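Local coordinates for CREG-like beta-barrel domain-containing protein (Agrobacterium tumefaciens, PDB 3DNH) that is of unknown function but, as a CREG-like beta-barrel protein related to the pyridoxamine 5'-phosphate oxidase family, may bind a flavin such as FMN, at residues Thr68-Ala73 with Thr144-Leu149; Tyr55-Asn60 with Thr77-Asn82. All blocks are in the same frame, centred on the assembly; numbering follows the deposited sequence. Where two conformers were deposited one is given.

Interaction 1: residues Thr68-Ala73 with Thr144-Leu149; sequences TPFFFA and TRLYRL
Strands 69-73 and 144-149 pair as antiparallel neighbours, their short axes approaching to 4.6 Å with directions at 155°, in the six-stranded antiparallel barrel of a split-barrel fold of the FMN-binding type. Phe71 and Tyr147 form a hydrogen-bonded pair, with Tyr147 N donating to Phe71 O at 2.8 Å and Phe71 N returning a bond to Tyr147 O. Ala73 and Arg145 repeat this reciprocal pairing, and Leu149 N closes the other end on Pro69 O at 3.0 Å. On the face shared by Phe71, Ala73 and Tyr147, Phe71 holds CG between its backbone N and carbonyl carbon (chi1 60°), which brings its ring against the partner strand. Tyr147 CB lies over one face of that ring, 4.0 Å from its centroid, in a CH-pi contact. The two rings are nearly parallel, 19° apart, but slid so far that they barely overlap, with 5.3 Å between the Phe71 and Tyr147 centroids. Farther along, Tyr147 CE2 meets Ala73 CB at 3.6 Å. Helix 78-85 packs on this side through Ala80 and Met83, which both touch Tyr147.

The other face carries Phe70, Phe72, Leu146 and Arg148. Leu146 CD1 abuts the edge of the Phe70 ring, 3.8 Å from Phe70 CD1, under helix 121-131, while the CB atoms of Phe70 and Arg148 touch across their non-hydrogen-bonded pair. The Arg148 chain bends at chi3, and its NH2 makes salt bridges with Glu64 and Glu120, so two carboxylates probably offset its charge. At the start of strand 69-74, Pro69 and its neighbour Leu149 both touch Leu109 of strand 106-115. Beside them Thr68 turns OG1 to Asp66 and rests its methyl CG2 3.5 Å from Leu149 O.

Interaction 2: residues Tyr55-Asn60 with Thr77-Asn82; sequences YTTATN and TLHARN
Thr57 and His79 make a CH-pi contact in which the methyl CG2 of Thr57 stands over the centre of the imidazole, 3.6 Å from the His79 ring centroid and only 9° off its normal. The opposite face of the imidazole is met near the rim by Thr77 OG1, so the ring is held between two threonines. A second, off-centre CH-pi contact joins Leu78 CB to Tyr55, 4.1 Å from the Tyr55 ring centroid. With CG anti to its backbone N (chi1 175°), Tyr55 extends toward the helix, and Asn82 approaches from the other end, its ND2 3.5 Å from Tyr55 CB. The Asn82 amide and the Tyr55 ring stand nearly perpendicular, at 84°.

Polar links between strand and helix run through water. One water lies in the plane of the Tyr55 ring at its edge, 2.6 Å from Tyr55 OH and 2.9 Å from His79 ND1, bridging the phenol to the imidazole. Another sits 2.7 Å from Thr59 OG1 and bonds weakly to His79 NE2. Both imidazole nitrogens thus have water partners, which together with the two threonines should restrict the ring's rotation.

Within the helix turn, Arg81 grips Asn82 OD1 side-on through NE and NH2, the latter at 2.9 Å, and both donors come from one face of the amide. This fixes the amide's rotation and leaves ND2 directed at Tyr55. Thr77 OG1 accepts a weak bond from Ala80 N and also bonds Ala74 O. Gln155 and Thr12 of the second subunit pack on Tyr55 and Leu78, respectively. The arrangement is that of an N-capped helix lying against a barrel strand, at the interface with the second subunit of a split-barrel protein.

In the fold
Interactions 1 and 2 lie with centres about 11 Å apart in one barrel, and strands 54-63 and 69-74, which follow each other in the chain, are neighbours in its sheet. Their segments alternate along the sequence: 55-60, 68-73, 77-82, then 144-149 much later. Strand 69-74 leads directly into helix 78-85, so interaction 1 ties that strand to one far along the chain while interaction 2 folds the following helix back on the preceding strand. They touch where Tyr147 OH meets Ala80 CB and Ala73 CB faces His79 NE2. Helix 78-85 thus belongs to interaction 2 and also packs on Tyr147 of interaction 1, and the second subunit reaches residues of both.

Interaction 1: residues Thr68-Ala73 with Thr144-Leu149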
loop_
_atom_site.group_PDB
_atom_site.type_symbol
_atom_site.label_atom_id
_atom_site.label_comp_id
_atom_site.label_asym_id
_atom_site.label_seq_id
_atom_site.Cartn_x
_atom_site.Cartn_y
_atom_site.Cartn_z
ATOM N N THR A 68 -4.226 -4.082 -18.796
ATOM C CA THR A 68 -5.382 -3.864 -17.921
ATOM C C THR A 68 -5.212 -4.563 -16.563
ATOM O O THR A 68 -5.051 -5.794 -16.526
ATOM C CB THR A 68 -6.705 -4.362 -18.553
ATOM O OG1 THR A 68 -6.963 -3.673 -19.782
ATOM C CG2 THR A 68 -7.863 -4.087 -17.611
ATOM N N PRO A 69 -5.259 -3.784 -15.454
ATOM C CA PRO A 69 -5.179 -4.409 -14.149
ATOM C C PRO A 69 -6.449 -5.161 -13.782
ATOM O O PRO A 69 -7.562 -4.743 -14.132
ATOM C CB PRO A 69 -4.974 -3.231 -13.188
ATOM C CG PRO A 69 -4.718 -2.052 -14.006
ATOM C CD PRO A 69 -5.403 -2.325 -15.324
ATOM N N PHE A 70 -6.280 -6.277 -13.058
ATOM C CA PHE A 70 -7.450 -7.009 -12.580
ATOM C C PHE A 70 -7.125 -7.505 -11.188
ATOM O O PHE A 70 -5.964 -7.559 -10.772
ATOM C CB PHE A 70 -7.887 -8.141 -13.564
ATOM C CG PHE A 70 -7.020 -9.400 -13.517
ATOM C CD1 PHE A 70 -7.365 -10.479 -12.693
ATOM C CD2 PHE A 70 -5.879 -9.519 -14.321
ATOM C CE1 PHE A 70 -6.573 -11.668 -12.682
ATOM C CE2 PHE A 70 -5.093 -10.665 -14.304
ATOM C CZ PHE A 70 -5.442 -11.746 -13.472
ATOM N N PHE A 71 -8.155 -7.880 -10.462
ATOM C CA PHE A 71 -7.955 -8.284 -9.092
ATOM C C PHE A 71 -9.151 -9.133 -8.624
ATOM O O PHE A 71 -10.194 -9.212 -9.300
ATOM C CB PHE A 71 -7.718 -7.059 -8.185
ATOM C CG PHE A 71 -8.861 -6.077 -8.173
ATOM C CD1 PHE A 71 -9.886 -6.191 -7.229
ATOM C CD2 PHE A 71 -8.902 -5.023 -9.085
ATOM C CE1 PHE A 71 -10.963 -5.269 -7.213
ATOM C CE2 PHE A 71 -9.953 -4.103 -9.080
ATOM C CZ PHE A 71 -10.992 -4.226 -8.129
ATOM N N PHE A 72 -8.935 -9.758 -7.473
ATOM C CA PHE A 72 -9.904 -10.628 -6.866
ATOM C C PHE A 72 -10.302 -10.048 -5.526
ATOM O O PHE A 72 -9.480 -9.394 -4.855
ATOM C CB PHE A 72 -9.300 -12.028 -6.685
ATOM C CG PHE A 72 -9.712 -12.705 -5.421
ATOM C CD1 PHE A 72 -10.915 -13.400 -5.345
ATOM C CD2 PHE A 72 -8.885 -12.656 -4.294
ATOM C CE1 PHE A 72 -11.289 -14.037 -4.155
ATOM C CE2 PHE A 72 -9.260 -13.291 -3.095
ATOM C CZ PHE A 72 -10.462 -13.973 -3.029
ATOM N N ALA A 73 -11.552 -10.308 -5.140
ATOM C CA ALA A 73 -12.037 -9.945 -3.813
ATOM C C ALA A 73 -12.934 -11.078 -3.333
ATOM O O ALA A 73 -13.750 -11.566 -4.110
ATOM C CB ALA A 73 -12.823 -8.659 -3.838
ATOM N N THR A 144 -15.549 -16.391 -4.451
ATOM C CA THR A 144 -14.447 -15.618 -5.036
ATOM C C THR A 144 -15.046 -14.722 -6.135
ATOM O O THR A 144 -15.854 -15.191 -6.943
ATOM C CB THR A 144 -13.263 -16.525 -5.574
ATOM O OG1 THR A 144 -13.585 -17.129 -6.839
ATOM C CG2 THR A 144 -12.905 -17.626 -4.621
ATOM N N ARG A 145 -14.691 -13.434 -6.126
ATOM C CA ARG A 145 -15.149 -12.453 -7.144
ATOM C C ARG A 145 -13.968 -11.842 -7.901
ATOM O O ARG A 145 -12.956 -11.499 -7.311
ATOM C CB ARG A 145 -15.986 -11.340 -6.520
ATOM C CG ARG A 145 -17.328 -11.822 -5.986
ATOM C CD ARG A 145 -18.297 -10.701 -5.743
ATOM N NE ARG A 145 -19.466 -11.241 -5.057
ATOM C CZ ARG A 145 -20.338 -10.513 -4.369
ATOM N NH1 ARG A 145 -20.193 -9.194 -4.288
ATOM N NH2 ARG A 145 -21.354 -11.108 -3.763
ATOM N N LEU A 146 -14.129 -11.687 -9.202
ATOM C CA LEU A 146 -13.048 -11.276 -10.081
ATOM C C LEU A 146 -13.429 -9.977 -10.812
ATOM O O LEU A 146 -14.502 -9.893 -11.399
ATOM C CB LEU A 146 -12.875 -12.389 -11.080
ATOM C CG LEU A 146 -11.534 -12.739 -11.677
ATOM C CD1 LEU A 146 -10.362 -12.061 -10.976
ATOM C CD2 LEU A 146 -11.461 -14.273 -11.618
ATOM N N TYR A 147 -12.548 -8.981 -10.802
ATOM C CA TYR A 147 -12.881 -7.651 -11.375
ATOM C C TYR A 147 -11.752 -7.136 -12.234
ATOM O O TYR A 147 -10.630 -7.374 -11.910
ATOM C CB TYR A 147 -13.007 -6.635 -10.262
ATOM C CG TYR A 147 -13.938 -6.989 -9.144
ATOM C CD1 TYR A 147 -15.232 -6.460 -9.093
ATOM C CD2 TYR A 147 -13.493 -7.777 -8.082
ATOM C CE1 TYR A 147 -16.086 -6.751 -8.018
ATOM C CE2 TYR A 147 -14.308 -8.082 -7.059
ATOM C CZ TYR A 147 -15.604 -7.567 -7.017
ATOM O OH TYR A 147 -16.372 -7.884 -5.953
ATOM N N ARG A 148 -12.033 -6.382 -13.297
ATOM C CA ARG A 148 -10.941 -5.607 -13.896
ATOM C C ARG A 148 -11.223 -4.113 -13.793
ATOM O O ARG A 148 -12.391 -3.667 -13.729
ATOM C CB ARG A 148 -10.569 -6.081 -15.335
ATOM C CG ARG A 148 -11.700 -6.028 -16.291
ATOM C CD ARG A 148 -11.275 -6.252 -17.759
ATOM N NE ARG A 148 -10.869 -7.615 -18.045
ATOM C CZ ARG A 148 -11.686 -8.587 -18.469
ATOM N NH1 ARG A 148 -12.990 -8.383 -18.648
ATOM N NH2 ARG A 148 -11.197 -9.792 -18.692
ATOM N N LEU A 149 -10.141 -3.355 -13.709
ATOM C CA LEU A 149 -10.233 -1.920 -13.617
ATOM C C LEU A 149 -10.509 -1.378 -15.007
ATOM O O LEU A 149 -9.765 -1.672 -15.951
ATOM C CB LEU A 149 -8.938 -1.320 -13.033
ATOM C CG LEU A 149 -8.903 0.212 -13.012
ATOM C CD1 LEU A 149 -10.016 0.819 -12.172
ATOM C CD2 LEU A 149 -7.532 0.677 -12.532
#

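Interaction 2: residues Tyr55-Asn60 with Thr77-Asn82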
loop_
_atom_site.group_PDB
_atom_site.type_symbol
_atom_site.label_atom_id
_atom_site.label_comp_id
_atom_site.label_asym_id
_atom_site.label_seq_id
_atom_site.Cartn_x
_atom_site.Cartn_y
_atom_site.Cartn_z
ATOM N N TYR A 55 -13.680 3.806 1.513
ATOM C CA TYR A 55 -13.309 2.642 2.286
ATOM C C TYR A 55 -12.150 1.990 1.548
ATOM O O TYR A 55 -12.246 1.727 0.361
ATOM C CB TYR A 55 -14.508 1.654 2.448
ATOM C CG TYR A 55 -14.100 0.376 3.143
ATOM C CD1 TYR A 55 -14.110 0.285 4.538
ATOM C CD2 TYR A 55 -13.649 -0.740 2.407
ATOM C CE1 TYR A 55 -13.720 -0.880 5.186
ATOM C CE2 TYR A 55 -13.255 -1.914 3.055
ATOM C CZ TYR A 55 -13.284 -1.974 4.428
ATOM O OH TYR A 55 -12.870 -3.121 5.060
ATOM N N THR A 56 -11.049 1.738 2.257
ATOM C CA THR A 56 -9.836 1.232 1.643
ATOM C C THR A 56 -9.506 -0.193 2.049
ATOM O O THR A 56 -9.865 -0.651 3.158
ATOM C CB THR A 56 -8.624 2.131 1.949
ATOM O OG1 THR A 56 -8.539 2.350 3.362
ATOM C CG2 THR A 56 -8.752 3.442 1.258
ATOM N N THR A 57 -8.797 -0.890 1.160
ATOM C CA THR A 57 -8.128 -2.160 1.507
ATOM C C THR A 57 -6.808 -2.272 0.748
ATOM O O THR A 57 -6.462 -1.363 -0.013
ATOM C CB THR A 57 -9.069 -3.436 1.311
ATOM O OG1 THR A 57 -8.445 -4.582 1.908
ATOM C CG2 THR A 57 -9.377 -3.727 -0.167
ATOM N N ALA A 58 -6.064 -3.349 0.989
ATOM C CA ALA A 58 -4.916 -3.733 0.181
ATOM C C ALA A 58 -5.229 -5.023 -0.579
ATOM O O ALA A 58 -5.827 -5.950 -0.020
ATOM C CB ALA A 58 -3.654 -3.915 1.041
ATOM N N THR A 59 -4.804 -5.091 -1.836
ATOM C CA THR A 59 -5.080 -6.283 -2.651
ATOM C C THR A 59 -3.925 -6.560 -3.620
ATOM O O THR A 59 -3.023 -5.734 -3.739
ATOM C CB THR A 59 -6.457 -6.154 -3.383
ATOM O OG1 THR A 59 -6.929 -7.450 -3.769
ATOM C CG2 THR A 59 -6.424 -5.164 -4.586
ATOM N N ASN A 60 -3.958 -7.726 -4.269
ATOM C CA ASN A 60 -2.933 -8.116 -5.225
ATOM C C ASN A 60 -3.407 -7.751 -6.636
ATOM O O ASN A 60 -4.584 -7.908 -6.969
ATOM C CB ASN A 60 -2.725 -9.635 -5.179
ATOM C CG ASN A 60 -2.372 -10.168 -3.792
ATOM O OD1 ASN A 60 -1.536 -9.607 -3.064
ATOM N ND2 ASN A 60 -2.933 -11.343 -3.462
ATOM N N THR A 77 -16.861 -9.569 1.737
ATOM C CA THR A 77 -16.094 -8.445 2.264
ATOM C C THR A 77 -16.796 -7.101 2.010
ATOM O O THR A 77 -17.619 -6.952 1.079
ATOM C CB THR A 77 -14.654 -8.399 1.737
ATOM O OG1 THR A 77 -14.655 -8.093 0.332
ATOM C CG2 THR A 77 -13.912 -9.722 2.018
ATOM N N LEU A 78 -16.478 -6.139 2.866
ATOM C CA LEU A 78 -16.984 -4.789 2.731
ATOM C C LEU A 78 -16.689 -4.167 1.363
ATOM O O LEU A 78 -17.577 -3.575 0.763
ATOM C CB LEU A 78 -16.392 -3.923 3.835
ATOM C CG LEU A 78 -17.155 -3.638 5.140
ATOM C CD1 LEU A 78 -18.595 -4.155 5.182
ATOM C CD2 LEU A 78 -16.375 -4.069 6.381
ATOM N N HIS A 79 -15.452 -4.282 0.865
ATOM C CA HIS A 79 -15.163 -3.661 -0.431
ATOM C C HIS A 79 -15.956 -4.336 -1.560
ATOM O O HIS A 79 -16.505 -3.650 -2.399
ATOM C CB HIS A 79 -13.662 -3.578 -0.750
ATOM C CG HIS A 79 -12.922 -4.861 -0.537
ATOM N ND1 HIS A 79 -12.795 -5.454 0.704
ATOM C CD2 HIS A 79 -12.233 -5.643 -1.400
ATOM C CE1 HIS A 79 -12.076 -6.558 0.591
ATOM N NE2 HIS A 79 -11.724 -6.699 -0.677
ATOM N N ALA A 80 -16.026 -5.672 -1.568
ATOM C CA ALA A 80 -16.890 -6.398 -2.523
ATOM C C ALA A 80 -18.308 -5.847 -2.507
ATOM O O ALA A 80 -18.853 -5.508 -3.577
ATOM C CB ALA A 80 -16.906 -7.890 -2.242
ATOM N N ARG A 81 -18.897 -5.760 -1.296
ATOM C CA ARG A 81 -20.209 -5.179 -1.089
ATOM C C ARG A 81 -20.271 -3.783 -1.689
ATOM O O ARG A 81 -21.215 -3.475 -2.440
ATOM C CB ARG A 81 -20.557 -5.111 0.415
ATOM C CG ARG A 81 -22.067 -4.855 0.795
ATOM C CD ARG A 81 -22.476 -3.359 0.847
ATOM N NE ARG A 81 -21.461 -2.537 1.540
ATOM C CZ ARG A 81 -21.358 -2.415 2.854
ATOM N NH1 ARG A 81 -22.224 -3.039 3.660
ATOM N NH2 ARG A 81 -20.396 -1.659 3.371
ATOM N N ASN A 82 -19.303 -2.934 -1.328
ATOM C CA ASN A 82 -19.324 -1.527 -1.764
ATOM C C ASN A 82 -19.370 -1.457 -3.280
ATOM O O ASN A 82 -20.215 -0.744 -3.855
ATOM C CB ASN A 82 -18.129 -0.729 -1.216
ATOM C CG ASN A 82 -18.210 -0.497 0.279
ATOM O OD1 ASN A 82 -19.266 -0.663 0.872
ATOM N ND2 ASN A 82 -17.079 -0.141 0.907
HETATM O O HOH W 1 -12.405 -5.253 3.583
HETATM O O HOH W 2 -9.261 -8.133 -2.503
#